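Local coordinates for Tat-secreted protein Rv2525c (Mycobacterium tuberculosis, PDB 4PMQ) that probably acts as a peptidoglycan hydrolase with glycosidase activity, and shows esterase activity toward short and long acyl p-nitrophenyl esters in vitro, at residues K61-Y66 and P104-I109; G5-Y10 and G27-V32; D111-E116 and Y141-T146. All blocks are in the same frame, centred on the assembly; numbering follows the deposited sequence.

Interaction 1 of 3, residues K61-Y66 and P104-I109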
loop_
_atom_site.group_PDB
_atom_site.type_symbol
_atom_site.label_atom_id
_atom_site.label_comp_id
_atom_site.label_asym_id
_atom_site.label_seq_id
_atom_site.Cartn_x
_atom_site.Cartn_y
_atom_site.Cartn_z
ATOM N N LYS A 61 7.642 12.154 -3.350
ATOM C CA LYS A 61 7.410 10.864 -3.987
ATOM C C LYS A 61 6.000 10.398 -3.729
ATOM O O LYS A 61 5.445 10.657 -2.652
ATOM C CB LYS A 61 8.394 9.783 -3.467
ATOM C CG LYS A 61 9.854 10.082 -3.756
ATOM C CD LYS A 61 10.119 10.070 -5.247
ATOM C CE LYS A 61 11.540 10.404 -5.605
ATOM N NZ LYS A 61 11.714 10.383 -7.077
ATOM N N ILE A 62 5.414 9.672 -4.684
ATOM C CA ILE A 62 4.084 9.099 -4.467
ATOM C C ILE A 62 4.175 7.617 -4.710
ATOM O O ILE A 62 4.824 7.196 -5.677
ATOM C CB ILE A 62 2.993 9.735 -5.391
ATOM C CG1 ILE A 62 3.018 11.281 -5.305
ATOM C CG2 ILE A 62 1.569 9.170 -5.071
ATOM C CD1 ILE A 62 2.220 12.034 -6.401
ATOM N N VAL A 63 3.465 6.841 -3.890
ATOM C CA VAL A 63 3.370 5.391 -4.028
ATOM C C VAL A 63 1.905 5.023 -3.850
ATOM O O VAL A 63 1.262 5.571 -2.956
ATOM C CB VAL A 63 4.268 4.641 -3.005
ATOM C CG1 VAL A 63 4.073 3.131 -3.124
ATOM C CG2 VAL A 63 5.746 4.995 -3.218
ATOM N N SER A 64 1.409 4.045 -4.612
ATOM C CA SER A 64 -0.001 3.657 -4.493
ATOM C C SER A 64 -0.201 2.373 -3.685
ATOM O O SER A 64 0.544 1.408 -3.860
ATOM C CB SER A 64 -0.615 3.433 -5.871
ATOM O OG SER A 64 -0.687 4.627 -6.630
ATOM N N CYS A 65 -1.251 2.351 -2.842
ATOM C CA CYS A 65 -1.602 1.135 -2.132
ATOM C C CYS A 65 -3.106 0.968 -2.168
ATOM O O CYS A 65 -3.842 1.931 -2.399
ATOM C CB CYS A 65 -1.076 1.140 -0.702
ATOM S SG CYS A 65 -1.843 2.390 0.350
ATOM N N TYR A 66 -3.549 -0.243 -1.976
ATOM C CA TYR A 66 -4.974 -0.532 -2.053
ATOM C C TYR A 66 -5.444 -1.240 -0.819
ATOM O O TYR A 66 -4.911 -2.300 -0.505
ATOM C CB TYR A 66 -5.262 -1.425 -3.282
ATOM C CG TYR A 66 -6.739 -1.650 -3.511
ATOM C CD1 TYR A 66 -7.442 -2.620 -2.787
ATOM C CD2 TYR A 66 -7.444 -0.883 -4.436
ATOM C CE1 TYR A 66 -8.815 -2.795 -2.953
ATOM C CE2 TYR A 66 -8.826 -1.038 -4.603
ATOM C CZ TYR A 66 -9.503 -1.993 -3.856
ATOM O OH TYR A 66 -10.845 -2.188 -4.042
ATOM N N PRO A 104 3.683 0.448 -9.625
ATOM C CA PRO A 104 2.891 -0.651 -9.070
ATOM C C PRO A 104 1.790 -0.156 -8.160
ATOM O O PRO A 104 1.719 1.045 -7.841
ATOM C CB PRO A 104 3.935 -1.434 -8.231
ATOM C CG PRO A 104 4.857 -0.335 -7.738
ATOM C CD PRO A 104 4.971 0.607 -8.907
ATOM N N ILE A 105 0.959 -1.100 -7.685
ATOM C CA ILE A 105 -0.022 -0.822 -6.648
ATOM C C ILE A 105 0.191 -1.878 -5.583
ATOM O O ILE A 105 0.242 -3.096 -5.883
ATOM C CB ILE A 105 -1.480 -0.801 -7.160
ATOM C CG1 ILE A 105 -1.701 0.254 -8.268
ATOM C CG2 ILE A 105 -2.493 -0.634 -5.991
ATOM C CD1 ILE A 105 -3.060 0.017 -9.062
ATOM N N TYR A 106 0.371 -1.424 -4.362
ATOM C CA TYR A 106 0.557 -2.355 -3.244
ATOM C C TYR A 106 -0.796 -2.836 -2.718
ATOM O O TYR A 106 -1.479 -2.066 -2.030
ATOM C CB TYR A 106 1.328 -1.680 -2.112
ATOM C CG TYR A 106 2.810 -1.543 -2.376
ATOM C CD1 TYR A 106 3.316 -0.471 -3.111
ATOM C CD2 TYR A 106 3.719 -2.464 -1.856
ATOM C CE1 TYR A 106 4.691 -0.330 -3.333
ATOM C CE2 TYR A 106 5.099 -2.295 -2.017
ATOM C CZ TYR A 106 5.580 -1.244 -2.777
ATOM O OH TYR A 106 6.954 -1.086 -2.905
ATOM N N ALA A 107 -1.191 -4.076 -3.069
ATOM C CA ALA A 107 -2.418 -4.731 -2.573
ATOM C C ALA A 107 -2.225 -5.059 -1.083
ATOM O O ALA A 107 -1.177 -5.616 -0.703
ATOM C CB ALA A 107 -2.700 -5.984 -3.379
ATOM N N SER A 108 -3.230 -4.742 -0.231
ATOM C CA SER A 108 -3.054 -4.961 1.202
ATOM C C SER A 108 -3.546 -6.299 1.743
ATOM O O SER A 108 -4.673 -6.754 1.461
ATOM C CB SER A 108 -3.729 -3.850 1.990
ATOM O OG SER A 108 -3.138 -2.631 1.584
ATOM N N ILE A 109 -2.677 -6.901 2.573
ATOM C CA ILE A 109 -2.921 -8.105 3.352
ATOM C C ILE A 109 -2.777 -7.578 4.793
ATOM O O ILE A 109 -1.732 -7.774 5.411
ATOM C CB ILE A 109 -2.028 -9.332 3.031
ATOM C CG1 ILE A 109 -1.970 -9.687 1.502
ATOM C CG2 ILE A 109 -2.478 -10.543 3.890
ATOM C CD1 ILE A 109 -3.287 -9.913 0.797
HETATM O O HOH W 1 2.966 3.298 -6.885
#
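The ring of Y106 meets strand 61-66 in two ways. The carbonyl oxygen of S64 lies at its edge, near the ring plane, with S64 O 3.4 Å from Y106 CD1, and V63 arrives obliquely, placing its CG1 3.5 Å from Y106 CE1. V63 holds CG1 anti to the backbone N (chi1 176°), which brings this methyl up to the CD1-CE1 side of the ring. Beyond the pair, Y158 packs against Y106, and the phenol is hydrogen-bonded to F202 O. The two strands are the parallel neighbours of a beta-alpha-beta unit whose crossover is helix 79-96, part of the curled sheet of a glycoside hydrolase-like domain of the TIM-barrel clan. C65 and Y106 share one face of that sheet, where W160 also touches C65. The other face carries S64, I105, Y66 and A107 and turns to the helices: I105 and A107 meet W129, S64 OG is bonded to H94, and the Y66 hydroxyl to H86. Between Y66 and I105 the touch is aliphatic, Y66 CB resting 4.0 Å from I105 CG2. Backbone pairing sets the register. Y106 N donates almost straight to S64 O, at 2.9 Å and 176°, and Y106 O receives Y66 N at 2.8 Å. Further on, Y66 O takes the more bent bond from S108 N and, in one of two conformers of S108, a second from S108 OG, which stands above the carbonyl plane. At the other end the strands have parted enough for one water, which accepts from S64 N at 2.9 Å and donates to P104 O at 2.7 Å.

Interaction 2 of 3, residues G5-Y10 and G27-V32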
loop_
_atom_site.group_PDB
_atom_site.type_symbol
_atom_site.label_atom_id
_atom_site.label_comp_id
_atom_site.label_asym_id
_atom_site.label_seq_id
_atom_site.Cartn_x
_atom_site.Cartn_y
_atom_site.Cartn_z
ATOM N N GLY A 5 14.966 7.278 3.330
ATOM C CA GLY A 5 13.967 8.321 3.509
ATOM C C GLY A 5 12.683 7.702 4.014
ATOM O O GLY A 5 12.520 6.473 3.991
ATOM N N THR A 6 11.767 8.565 4.456
ATOM C CA THR A 6 10.484 8.216 5.053
ATOM C C THR A 6 9.339 8.539 4.117
ATOM O O THR A 6 9.359 9.631 3.538
ATOM C CB THR A 6 10.377 9.080 6.334
ATOM O OG1 THR A 6 11.390 8.693 7.273
ATOM C CG2 THR A 6 9.004 9.078 6.967
ATOM N N LEU A 7 8.331 7.675 4.072
ATOM C CA LEU A 7 7.062 7.859 3.396
ATOM C C LEU A 7 5.971 7.765 4.428
ATOM O O LEU A 7 6.007 6.863 5.271
ATOM C CB LEU A 7 6.803 6.824 2.303
ATOM C CG LEU A 7 7.841 6.749 1.182
ATOM C CD1 LEU A 7 7.510 5.603 0.246
ATOM C CD2 LEU A 7 7.923 8.057 0.367
ATOM N N LEU A 8 4.984 8.668 4.357
ATOM C CA LEU A 8 3.876 8.596 5.313
ATOM C C LEU A 8 2.680 7.945 4.671
ATOM O O LEU A 8 2.442 8.161 3.487
ATOM C CB LEU A 8 3.489 10.016 5.772
ATOM C CG LEU A 8 4.604 10.850 6.421
ATOM C CD1 LEU A 8 4.068 12.210 6.838
ATOM C CD2 LEU A 8 5.273 10.099 7.612
ATOM N N ASP A 9 1.887 7.218 5.465
ATOM C CA ASP A 9 0.613 6.702 4.966
ATOM C C ASP A 9 -0.489 7.137 5.941
ATOM O O ASP A 9 -0.238 7.283 7.138
ATOM C CB ASP A 9 0.627 5.191 4.703
ATOM C CG ASP A 9 0.597 4.349 5.959
ATOM O OD1 ASP A 9 -0.496 4.218 6.554
ATOM O OD2 ASP A 9 1.658 3.823 6.338
ATOM N N TYR A 10 -1.693 7.397 5.420
ATOM C CA TYR A 10 -2.789 7.933 6.239
ATOM C C TYR A 10 -4.094 7.776 5.519
ATOM O O TYR A 10 -4.126 7.915 4.293
ATOM C CB TYR A 10 -2.558 9.428 6.550
ATOM C CG TYR A 10 -1.941 10.213 5.409
ATOM C CD1 TYR A 10 -0.562 10.222 5.210
ATOM C CD2 TYR A 10 -2.734 10.965 4.539
ATOM C CE1 TYR A 10 0.016 10.942 4.169
ATOM C CE2 TYR A 10 -2.161 11.719 3.505
ATOM C CZ TYR A 10 -0.785 11.685 3.319
ATOM O OH TYR A 10 -0.164 12.381 2.322
ATOM N N GLY A 27 7.856 11.744 0.858
ATOM C CA GLY A 27 6.667 11.430 0.083
ATOM C C GLY A 27 5.608 10.703 0.871
ATOM O O GLY A 27 5.681 10.615 2.102
ATOM N N ALA A 28 4.624 10.133 0.152
ATOM C CA ALA A 28 3.534 9.455 0.840
ATOM C C ALA A 28 3.089 8.222 0.063
ATOM O O ALA A 28 3.217 8.198 -1.165
ATOM C CB ALA A 28 2.359 10.408 0.997
ATOM N N ILE A 29 2.558 7.223 0.778
ATOM C CA ILE A 29 1.957 6.006 0.198
ATOM C C ILE A 29 0.484 6.261 0.347
ATOM O O ILE A 29 0.014 6.417 1.481
ATOM C CB ILE A 29 2.398 4.670 0.893
ATOM C CG1 ILE A 29 3.937 4.515 0.929
ATOM C CG2 ILE A 29 1.741 3.489 0.158
ATOM C CD1 ILE A 29 4.441 3.532 1.913
ATOM N N ARG A 30 -0.236 6.346 -0.770
ATOM C CA ARG A 30 -1.611 6.796 -0.781
ATOM C C ARG A 30 -2.585 5.786 -1.385
ATOM O O ARG A 30 -2.246 5.026 -2.300
ATOM C CB ARG A 30 -1.659 8.139 -1.555
ATOM C CG ARG A 30 -0.821 9.253 -0.873
ATOM C CD ARG A 30 -1.407 9.664 0.475
ATOM N NE ARG A 30 -2.662 10.358 0.222
ATOM C CZ ARG A 30 -3.875 9.881 0.488
ATOM N NH1 ARG A 30 -4.019 8.707 1.108
ATOM N NH2 ARG A 30 -4.956 10.576 0.139
ATOM N N TYR A 31 -3.833 5.808 -0.871
ATOM C CA TYR A 31 -4.844 4.848 -1.244
ATOM C C TYR A 31 -5.477 5.095 -2.586
ATOM O O TYR A 31 -6.055 6.165 -2.831
ATOM C CB TYR A 31 -5.965 4.861 -0.199
ATOM C CG TYR A 31 -5.514 4.343 1.136
ATOM C CD1 TYR A 31 -5.368 2.973 1.358
ATOM C CD2 TYR A 31 -5.207 5.216 2.178
ATOM C CE1 TYR A 31 -4.974 2.479 2.593
ATOM C CE2 TYR A 31 -4.797 4.731 3.423
ATOM C CZ TYR A 31 -4.692 3.359 3.623
ATOM O OH TYR A 31 -4.302 2.846 4.838
ATOM N N VAL A 32 -5.490 4.036 -3.396
ATOM C CA VAL A 32 -6.222 4.040 -4.660
ATOM C C VAL A 32 -7.456 3.124 -4.451
ATOM O O VAL A 32 -7.734 2.220 -5.234
ATOM C CB VAL A 32 -5.342 3.663 -5.880
ATOM C CG1 VAL A 32 -4.319 4.769 -6.156
ATOM C CG2 VAL A 32 -4.639 2.303 -5.699
HETATM O O HOH W 2 -3.194 4.518 6.541
HETATM O O HOH W 3 -2.249 6.584 2.664
#
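The CE2 corner of Y10 lies over one face of the R30 guanidinium group, offset toward its rim, with ring and guanidinium planes only 25° apart and Y10 CE2 3.6 Å from R30 NE. The arginine chain folds back at chi2 and chi3 (-67° and -69°), which brings its CD close to the phenol end as well, 3.5 Å from Y10 CZ. A28 fills in beside them, its CB 3.5 Å from Y10 OH. On the opposite face of the sheet L7 crosses I29 at about a right angle, L7 CD1 meeting I29 CG1 at 3.8 Å, while the other methyl, L7 CD2, sits close over the glycine backbone, 3.6 Å from G27 CA. Two backbone bonds tie these residues together, L8 N to G27 O at 3.1 Å and I29 N to L8 O at 2.9 Å; the buried G27 N finds no partner in the model. This is a parallel pairing within a beta-alpha-beta unit, strands 6-9 and 27-31 joined through helix 17-22, in a barrel-like domain of the TIM-barrel clan. Where the strands diverge, water takes over: one molecule accepts from Y10 N and R30 NH1 and donates to I29 O, and another donates to D9 OD1 and accepts from the hydroxyl of Y31, whose ring has Y10 O at its edge. A second shell steadies the polar ends. E51 forms a salt bridge with R30 NE, G44 O accepts from R30 NH2, and N195 and Q179 both hold D9 OD2. K45 makes a cation-pi contact with Y31, whose OH is hydrogen-bonded to a tartrate and a glycerol, probably crystallisation additives, which may nevertheless mark a pocket.

Interaction 3 of 3, residues D111-E116 and Y141-T146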
loop_
_atom_site.group_PDB
_atom_site.type_symbol
_atom_site.label_atom_id
_atom_site.label_comp_id
_atom_site.label_asym_id
_atom_site.label_seq_id
_atom_site.Cartn_x
_atom_site.Cartn_y
_atom_site.Cartn_z
ATOM N N ASP A 111 -3.491 -8.267 7.731
ATOM C CA ASP A 111 -3.752 -9.423 8.580
ATOM C C ASP A 111 -2.465 -10.183 8.862
ATOM O O ASP A 111 -1.417 -9.928 8.233
ATOM C CB ASP A 111 -4.744 -10.359 7.827
ATOM C CG ASP A 111 -6.191 -9.935 7.974
ATOM O OD1 ASP A 111 -6.709 -9.975 9.112
ATOM O OD2 ASP A 111 -6.795 -9.534 6.958
ATOM N N ASN A 112 -2.571 -11.159 9.764
ATOM C CA ASN A 112 -1.493 -12.061 10.162
ATOM C C ASN A 112 -1.992 -13.472 9.833
ATOM O O ASN A 112 -2.483 -14.197 10.720
ATOM C CB ASN A 112 -1.161 -11.875 11.663
ATOM C CG ASN A 112 -0.062 -12.813 12.097
ATOM O OD1 ASN A 112 0.676 -13.327 11.248
ATOM N ND2 ASN A 112 0.049 -13.063 13.419
ATOM N N PRO A 113 -1.952 -13.843 8.536
ATOM C CA PRO A 113 -2.591 -15.099 8.123
ATOM C C PRO A 113 -1.786 -16.354 8.397
ATOM O O PRO A 113 -0.547 -16.322 8.415
ATOM C CB PRO A 113 -2.734 -14.916 6.597
ATOM C CG PRO A 113 -1.541 -14.081 6.233
ATOM C CD PRO A 113 -1.422 -13.101 7.366
ATOM N N SER A 114 -2.512 -17.484 8.490
ATOM C CA SER A 114 -1.920 -18.812 8.538
ATOM C C SER A 114 -1.484 -19.217 7.132
ATOM O O SER A 114 -1.999 -18.662 6.135
ATOM C CB SER A 114 -2.944 -19.820 9.031
ATOM O OG SER A 114 -3.993 -19.875 8.062
ATOM N N TYR A 115 -0.648 -20.286 7.037
ATOM C CA TYR A 115 -0.249 -20.810 5.733
ATOM C C TYR A 115 -1.508 -21.302 4.958
ATOM O O TYR A 115 -1.600 -21.119 3.738
ATOM C CB TYR A 115 0.779 -21.938 5.910
ATOM C CG TYR A 115 1.269 -22.470 4.589
ATOM C CD1 TYR A 115 2.161 -21.738 3.811
ATOM C CD2 TYR A 115 0.885 -23.729 4.137
ATOM C CE1 TYR A 115 2.583 -22.205 2.566
ATOM C CE2 TYR A 115 1.344 -24.233 2.921
ATOM C CZ TYR A 115 2.190 -23.466 2.135
ATOM O OH TYR A 115 2.641 -23.951 0.930
ATOM N N GLU A 116 -2.495 -21.865 5.682
ATOM C CA GLU A 116 -3.735 -22.308 5.044
ATOM C C GLU A 116 -4.464 -21.125 4.378
ATOM O O GLU A 116 -4.955 -21.269 3.251
ATOM C CB GLU A 116 -4.632 -22.986 6.106
ATOM C CG GLU A 116 -5.985 -23.445 5.615
ATOM C CD GLU A 116 -7.042 -22.355 5.636
ATOM O OE1 GLU A 116 -7.043 -21.552 6.598
ATOM O OE2 GLU A 116 -7.888 -22.312 4.713
ATOM N N TYR A 141 1.477 -5.493 0.573
ATOM C CA TYR A 141 1.630 -4.972 1.933
ATOM C C TYR A 141 1.273 -6.145 2.832
ATOM O O TYR A 141 0.130 -6.602 2.816
ATOM C CB TYR A 141 0.714 -3.750 2.182
ATOM C CG TYR A 141 0.542 -3.353 3.638
ATOM C CD1 TYR A 141 1.548 -2.657 4.322
ATOM C CD2 TYR A 141 -0.641 -3.623 4.320
ATOM C CE1 TYR A 141 1.354 -2.212 5.633
ATOM C CE2 TYR A 141 -0.817 -3.245 5.651
ATOM C CZ TYR A 141 0.174 -2.524 6.297
ATOM O OH TYR A 141 -0.057 -2.104 7.584
ATOM N N ALA A 142 2.243 -6.681 3.563
ATOM C CA ALA A 142 1.996 -7.867 4.392
ATOM C C ALA A 142 3.075 -7.961 5.446
ATOM O O ALA A 142 4.091 -7.252 5.315
ATOM C CB ALA A 142 2.023 -9.122 3.511
ATOM N N ASN A 143 2.933 -8.905 6.417
ATOM C CA ASN A 143 4.021 -9.102 7.388
ATOM C C ASN A 143 5.182 -9.869 6.677
ATOM O O ASN A 143 5.050 -10.288 5.499
ATOM C CB ASN A 143 3.531 -9.832 8.631
ATOM C CG ASN A 143 3.004 -11.222 8.357
ATOM O OD1 ASN A 143 3.501 -11.953 7.476
ATOM N ND2 ASN A 143 2.072 -11.685 9.179
ATOM N N SER A 144 6.331 -9.984 7.350
ATOM C CA SER A 144 7.513 -10.580 6.725
ATOM C C SER A 144 7.344 -12.064 6.406
ATOM O O SER A 144 7.951 -12.525 5.431
ATOM C CB SER A 144 8.749 -10.349 7.585
ATOM O OG SER A 144 8.623 -10.997 8.827
ATOM N N LYS A 145 6.519 -12.790 7.194
ATOM C CA LYS A 145 6.227 -14.207 6.940
ATOM C C LYS A 145 5.485 -14.365 5.604
ATOM O O LYS A 145 5.801 -15.263 4.804
ATOM C CB LYS A 145 5.388 -14.786 8.086
ATOM C CG LYS A 145 5.143 -16.289 7.941
ATOM C CD LYS A 145 4.528 -16.895 9.198
ATOM C CE LYS A 145 4.736 -18.392 9.309
ATOM N NZ LYS A 145 6.159 -18.813 9.146
ATOM N N THR A 146 4.489 -13.510 5.386
ATOM C CA THR A 146 3.656 -13.536 4.179
ATOM C C THR A 146 4.489 -13.086 2.965
ATOM O O THR A 146 4.364 -13.661 1.870
ATOM C CB THR A 146 2.381 -12.689 4.406
ATOM O OG1 THR A 146 1.663 -13.226 5.531
ATOM C CG2 THR A 146 1.440 -12.730 3.177
HETATM O O HOH W 4 0.464 -10.484 6.217
HETATM O O HOH W 5 1.626 -14.447 8.305
#
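N143 sets its CG between its own backbone N and carbonyl carbon (chi1 62°), whereas N112 extends with CG opposite the backbone N (chi1 179°). Together these turns bring N112 OD1 to 3.0 Å from N143 ND2, with the two amide planes nearly perpendicular, 78° apart. The same N143 torsion folds OD1 back over the start of helix 144-153, where it acts as the N-cap: T146 N donates to N143 OD1 at 2.8 Å, nearly along the C=O axis, and T146 OG1 adds a second bond of 3.0 Å to N143 OD1 from above the carbonyl plane. Thus gripped, the amide directs ND2 outward to W164 O and to a water that lies 2.9 Å from P113 O and may donate to it. P113 brings the CG-CD side of its ring up to the threonine hydroxyl, P113 CG lying 3.4 Å from T146 OG1. Another water spans the gap, donating to D111 O and T146 OG1 and accepting from N143 N. S114 is likewise an N-cap, for helix 115-133. The contact therefore joins the starts of two successive helices, just past strands 105-108 and 138-142, and Y115 continues it by meeting W149 of helix 144-153 edge-to-face.

Overall arrangement
Along the chain the contacts follow one another in series: interaction 2 closes first, then interaction 1, then interaction 3. All three reach the same curled sheet. Interactions 1 and 2 have centres about 9 Å apart and adjoin directly, since strands 27-31 and 61-66 are neighbours, probably hydrogen-bonded through V63 O to R30 N and C65 O to V32 N. Interaction 3 lies about 17 Å from interaction 1, centre to centre, and joins it where strand 105-108 runs beside strand 138-142. Interactions 2 and 3, about 21 Å apart between centres, fall on opposite sides of the chain's centre. Successive beta-alpha-beta units thus build the sheet strand by strand, as befits a TIM-barrel clan hydrolase-like domain.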